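Local coordinates for protein RNA-dependent RNA polymerase (Dera Ghazi Khan orthonairovirus, PDB 6DX2) that carries an N-terminal viral OTU cysteine protease domain, the part modelled here, linked to deubiquitinase activity, and as a whole is probably an RNA-directed RNA polymerase, at residues 67-70 and 71-75; 76-79 and 80-83. All coordinates share one frame; numbering follows the deposited sequence.

Interaction 1: residues 67-70 and 71-75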
ATOM      1  N   SER A  67      12.388  10.769   1.676  1.00 42.67           N
ATOM      2  CA  SER A  67      13.818  10.533   1.826  1.00 48.61           C
ATOM      3  C   SER A  67      14.264   9.417   0.899  1.00 40.30           C
ATOM      4  O   SER A  67      15.341   9.513   0.272  1.00 43.26           O
ATOM      5  CB  SER A  67      14.172  10.193   3.284  1.00 44.97           C
ATOM      6  OG  SER A  67      14.028   8.797   3.553  1.00 47.27           O
ATOM      7  N   PHE A  68      13.437   8.370   0.778  1.00 37.40           N
ATOM      8  CA  PHE A  68      13.780   7.300  -0.145  1.00 38.97           C
ATOM      9  C   PHE A  68      13.826   7.826  -1.580  1.00 41.83           C
ATOM     10  O   PHE A  68      14.727   7.476  -2.337  1.00 39.73           O
ATOM     11  CB  PHE A  68      12.806   6.130  -0.013  1.00 33.24           C
ATOM     12  CG  PHE A  68      13.260   4.907  -0.739  1.00 37.11           C
ATOM     13  CD1 PHE A  68      14.085   3.975  -0.118  1.00 36.17           C
ATOM     14  CD2 PHE A  68      12.924   4.730  -2.083  1.00 33.14           C
ATOM     15  CE1 PHE A  68      14.528   2.853  -0.801  1.00 37.79           C
ATOM     16  CE2 PHE A  68      13.371   3.620  -2.775  1.00 39.41           C
ATOM     17  CZ  PHE A  68      14.156   2.665  -2.122  1.00 38.87           C
ATOM     18  N   ALA A  69      12.821   8.623  -1.982  1.00 36.69           N
ATOM     19  CA  ALA A  69      12.766   9.152  -3.347  1.00 40.20           C
ATOM     20  C   ALA A  69      13.974  10.033  -3.655  1.00 43.51           C
ATOM     21  O   ALA A  69      14.482  10.031  -4.780  1.00 43.75           O
ATOM     22  CB  ALA A  69      11.443   9.930  -3.545  1.00 37.34           C
ATOM     23  N   ALA A  70      14.454  10.791  -2.665  1.00 42.07           N
ATOM     24  CA  ALA A  70      15.610  11.658  -2.855  1.00 45.64           C
ATOM     25  C   ALA A  70      16.908  10.861  -3.018  1.00 47.94           C
ATOM     26  O   ALA A  70      17.768  11.209  -3.858  1.00 47.80           O
ATOM     27  CB  ALA A  70      15.707  12.626  -1.672  1.00 43.54           C
ATOM     28  N   ALA A  71      17.071   9.795  -2.225  1.00 47.38           N
ATOM     29  CA  ALA A  71      18.322   9.056  -2.228  1.00 48.23           C
ATOM     30  C   ALA A  71      18.347   7.932  -3.250  1.00 51.88           C
ATOM     31  O   ALA A  71      19.434   7.523  -3.674  1.00 53.43           O
ATOM     32  CB  ALA A  71      18.592   8.459  -0.850  1.00 51.40           C
ATOM     33  N   ASN A  72      17.192   7.421  -3.649  1.00 43.33           N
ATOM     34  CA  ASN A  72      17.087   6.176  -4.397  1.00 44.18           C
ATOM     35  C   ASN A  72      16.063   6.305  -5.514  1.00 45.72           C
ATOM     36  O   ASN A  72      15.227   5.426  -5.718  1.00 42.44           O
ATOM     37  CB  ASN A  72      16.663   5.026  -3.485  1.00 45.46           C
ATOM     38  CG  ASN A  72      17.790   4.548  -2.671  1.00 45.96           C
ATOM     39  OD1 ASN A  72      18.904   4.520  -3.170  1.00 50.45           O
ATOM     40  ND2 ASN A  72      17.544   4.203  -1.404  1.00 45.45           N
ATOM     41  N   TRP A  73      16.130   7.406  -6.256  1.00 50.00           N
ATOM     42  CA  TRP A  73      15.109   7.679  -7.259  1.00 45.48           C
ATOM     43  C   TRP A  73      15.026   6.565  -8.298  1.00 50.60           C
ATOM     44  O   TRP A  73      13.936   6.238  -8.777  1.00 46.95           O
ATOM     45  CB  TRP A  73      15.416   9.018  -7.931  1.00 48.04           C
ATOM     46  CG  TRP A  73      14.443   9.458  -8.973  1.00 51.43           C
ATOM     47  CD1 TRP A  73      14.728   9.795 -10.258  1.00 48.33           C
ATOM     48  CD2 TRP A  73      13.022   9.634  -8.812  1.00 45.68           C
ATOM     49  NE1 TRP A  73      13.572  10.187 -10.911  1.00 53.56           N
ATOM     50  CE2 TRP A  73      12.514  10.092 -10.048  1.00 50.37           C
ATOM     51  CE3 TRP A  73      12.139   9.453  -7.745  1.00 39.89           C
ATOM     52  CZ2 TRP A  73      11.156  10.365 -10.241  1.00 46.73           C
ATOM     53  CZ3 TRP A  73      10.786   9.723  -7.942  1.00 43.94           C
ATOM     54  CH2 TRP A  73      10.314  10.169  -9.181  1.00 47.77           C
ATOM     55  N   GLY A  74      16.176   5.995  -8.687  1.00 50.66           N
ATOM     56  CA  GLY A  74      16.175   4.926  -9.675  1.00 52.04           C
ATOM     57  C   GLY A  74      15.395   3.683  -9.258  1.00 47.19           C
ATOM     58  O   GLY A  74      14.932   2.942 -10.129  1.00 53.54           O
ATOM     59  N   GLN A  75      15.205   3.446  -7.944  1.00 40.79           N
ATOM     60  CA  GLN A  75      14.362   2.362  -7.466  1.00 40.68           C
ATOM     61  C   GLN A  75      12.879   2.737  -7.377  1.00 44.12           C
ATOM     62  O   GLN A  75      12.050   1.882  -7.067  1.00 47.65           O
ATOM     63  CB  GLN A  75      14.828   1.918  -6.082  1.00 47.21           C
ATOM     64  CG  GLN A  75      16.350   1.733  -6.008  1.00 56.90           C
ATOM     65  CD  GLN A  75      16.887   0.821  -7.100  1.00 66.00           C
ATOM     66  OE1 GLN A  75      17.700   1.235  -7.953  1.00 67.52           O
ATOM     67  NE2 GLN A  75      16.435  -0.435  -7.085  1.00 67.00           N
TER
HETATM   68  O   HOH W   1      18.058   9.717  -5.949  1.00 48.74           O
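Residues 67-70 form the last turn of helix 58-71, and their carbonyls take up the backbone of 71-75: A71 N bonds to S67 O (3.1 Å) and N72 N to F68 O (2.8 Å), before N72 leaves helical geometry and 73-75 enter a short 3-10 turn. The main side-chain contact here is F68 with N72. F68 turns its ring away from its backbone N (chi1 -169°) and beside its own carbonyl carbon, which brings it under N72. There N72 CB sits over one face, 3.8 Å from the ring centroid and 18° off the normal, displaced toward the rim: a CH-pi contact. At the ring edge, Q75 CB comes near CE2 at 4.0 Å. Beyond this pair, the ring packs on I107, K110 and A111 of helix 102-112.

On another side of the turn, W73 brings its CE3 to 4.3 Å from A69 CB, while the indole goes on to S86 and Y89. W73 N is badly angled for A69 O. Instead it donates to a water at 3.0 Å, and that water donates to A70 O at 2.6 Å. A water thus bridges A70 O and W73 N at the helix end, where the direct bond from W73 N to A69 O is not made, and the bend that follows is lined by apolar contact: an aromatic face under the first non-helical residue and the indole against A69.

Interaction 2: residues 76-79 and 80-83; sequences CVQA and KLNY
K80 N donates to C76 O at 3.0 Å, a nearly straight bond (159°) of the alpha-helical kind, and the lysine side chain then folds back over the same carbonyl. With chi1 at -77° its CG lies beside the backbone N and comes within 3.3 Å of C76 O. The aliphatic chain runs back past V77 CA, kinked at chi3, and NZ probably hydrogen-bonds the carbonyl oxygen of G74, so the ammonium group reaches into the turn that precedes this helix.

A79 contributes mostly through its backbone. Its carbonyl oxygen accepts from N82 N at 3.0 Å and, weakly, from Y83 N at 2.9 Å. The N82 donor stands 59° above the carbonyl plane, not on a lone pair. Helix 77-82 is thus a short, loosely bonded helix in the helical part of the OTU fold, with an alpha-type bond at its start, three-residue bonds to L81 and N82, and a weak four-residue bond to Y83 at its end. The methyl of A79 faces away from 80-83, toward W73 of the preceding turn and V103 of helix 102-112.

L81 extends that pattern: its N bonds to Q78 O at 3.0 Å, again from well above the carbonyl plane, and its CB rests 3.4 Å from the same oxygen. The position modelled for CD2, pressed against V77 O, is doubtful. Where the helix gives way to an extended residue, the Y83 ring presents its edge to A79 O, CD2 lying 3.6 Å from it; its OH hydrogen-bonds D92, and the ring meets Y89 edge-to-face.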
ATOM      1  N   CYS A  76      12.525   3.993  -7.626  1.00 41.91           N
ATOM      2  CA  CYS A  76      11.126   4.426  -7.572  1.00 41.92           C
ATOM      3  C   CYS A  76      10.491   4.241  -8.950  1.00 39.83           C
ATOM      4  O   CYS A  76      10.233   5.206  -9.682  1.00 39.91           O
ATOM      5  CB  CYS A  76      11.065   5.883  -7.132  1.00 38.69           C
ATOM      6  SG  CYS A  76      11.744   6.127  -5.438  1.00 39.97           S
ATOM      7  N   VAL A  77      10.326   2.968  -9.330  1.00 38.61           N
ATOM      8  CA  VAL A  77      10.032   2.654 -10.736  1.00 42.16           C
ATOM      9  C   VAL A  77       8.728   3.318 -11.164  1.00 48.04           C
ATOM     10  O   VAL A  77       8.658   3.971 -12.224  1.00 44.62           O
ATOM     11  CB  VAL A  77       9.963   1.128 -10.947  1.00 44.46           C
ATOM     12  CG1 VAL A  77       9.485   0.764 -12.360  1.00 44.22           C
ATOM     13  CG2 VAL A  77      11.306   0.491 -10.656  1.00 53.43           C
ATOM     14  N   GLN A  78       7.674   3.161 -10.345  1.00 45.92           N
ATOM     15  CA  GLN A  78       6.383   3.680 -10.764  1.00 40.69           C
ATOM     16  C   GLN A  78       6.366   5.195 -10.702  1.00 38.02           C
ATOM     17  O   GLN A  78       5.794   5.846 -11.580  1.00 40.40           O
ATOM     18  CB  GLN A  78       5.259   3.083  -9.915  1.00 41.24           C
ATOM     19  CG  GLN A  78       5.042   1.572 -10.085  1.00 44.30           C
ATOM     20  CD  GLN A  78       4.720   1.145 -11.521  1.00 61.48           C
ATOM     21  OE1 GLN A  78       5.598   0.677 -12.269  1.00 71.95           O
ATOM     22  NE2 GLN A  78       3.461   1.300 -11.912  1.00 63.43           N
ATOM     23  N   ALA A  79       7.020   5.776  -9.687  1.00 38.86           N
ATOM     24  CA  ALA A  79       7.089   7.227  -9.595  1.00 39.52           C
ATOM     25  C   ALA A  79       7.729   7.838 -10.838  1.00 42.34           C
ATOM     26  O   ALA A  79       7.273   8.879 -11.320  1.00 44.33           O
ATOM     27  CB  ALA A  79       7.872   7.643  -8.356  1.00 39.57           C
ATOM     28  N   LYS A  80       8.786   7.196 -11.367  1.00 40.51           N
ATOM     29  CA  LYS A  80       9.474   7.646 -12.582  1.00 41.69           C
ATOM     30  C   LYS A  80       8.586   7.669 -13.813  1.00 49.70           C
ATOM     31  O   LYS A  80       8.896   8.388 -14.765  1.00 52.70           O
ATOM     32  CB  LYS A  80      10.672   6.738 -12.833  1.00 44.44           C
ATOM     33  CG  LYS A  80      11.851   7.018 -11.941  1.00 46.47           C
ATOM     34  CD  LYS A  80      13.091   6.326 -12.501  1.00 60.94           C
ATOM     35  CE  LYS A  80      13.249   4.904 -11.964  1.00 66.80           C
ATOM     36  NZ  LYS A  80      14.525   4.211 -12.414  1.00 69.07           N
ATOM     37  N   LEU A  81       7.497   6.909 -13.833  1.00 47.58           N
ATOM     38  CA  LEU A  81       6.566   6.967 -14.962  1.00 54.89           C
ATOM     39  C   LEU A  81       5.691   8.202 -14.918  1.00 58.77           C
ATOM     40  O   LEU A  81       5.229   8.666 -15.963  1.00 63.49           O
ATOM     41  CB  LEU A  81       5.650   5.738 -14.977  1.00 62.85           C
ATOM     42  CG  LEU A  81       6.268   4.432 -15.457  1.00 66.17           C
ATOM     43  CD1 LEU A  81       6.809   4.620 -16.858  1.00 66.25           C
ATOM     44  CD2 LEU A  81       7.353   3.946 -14.528  1.00 71.48           C
ATOM     45  N   ASN A  82       5.444   8.729 -13.721  1.00 51.74           N
ATOM     46  CA  ASN A  82       4.527   9.829 -13.491  1.00 52.43           C
ATOM     47  C   ASN A  82       5.231  11.155 -13.258  1.00 50.76           C
ATOM     48  O   ASN A  82       4.570  12.185 -13.272  1.00 49.76           O
ATOM     49  CB  ASN A  82       3.634   9.521 -12.274  1.00 51.39           C
ATOM     50  CG  ASN A  82       2.610   8.416 -12.545  1.00 52.20           C
ATOM     51  OD1 ASN A  82       2.435   8.008 -13.689  1.00 49.71           O
ATOM     52  ND2 ASN A  82       1.864   7.987 -11.487  1.00 49.85           N
ATOM     53  N   TYR A  83       6.535  11.162 -13.004  1.00 48.43           N
ATOM     54  CA  TYR A  83       7.220  12.394 -12.628  1.00 49.91           C
ATOM     55  C   TYR A  83       8.573  12.447 -13.304  1.00 44.97           C
ATOM     56  O   TYR A  83       9.239  11.417 -13.437  1.00 56.04           O
ATOM     57  CB  TYR A  83       7.421  12.495 -11.106  1.00 48.38           C
ATOM     58  CG  TYR A  83       6.118  12.687 -10.408  1.00 48.13           C
ATOM     59  CD1 TYR A  83       5.593  13.955 -10.224  1.00 45.01           C
ATOM     60  CD2 TYR A  83       5.399  11.597  -9.952  1.00 43.83           C
ATOM     61  CE1 TYR A  83       4.370  14.140  -9.619  1.00 49.73           C
ATOM     62  CE2 TYR A  83       4.170  11.767  -9.329  1.00 49.09           C
ATOM     63  CZ  TYR A  83       3.664  13.038  -9.162  1.00 49.91           C
ATOM     64  OH  TYR A  83       2.440  13.197  -8.529  1.00 48.47           O
TER

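In the fold
From the N terminus, helix 58-71 ends in interaction 1, which turns the chain at 71-75; interaction 2 opens at the next residue and forms helix 77-82. The two are in series, neither nested nor crossing, with centres about 11 Å apart. Each is a local turn, and together they close the link between consecutive helices. They also touch directly: besides the ties that K80 and A79 make back to the 71-75 turn, C76 SG lies 3.8 Å from A69 CA. Helix 102-112 is a shared neighbour, meeting F68 from one contact and C76, V77, Q78 and A79 from the other, while Y89 of helix 86-93 meets W73 and Y83.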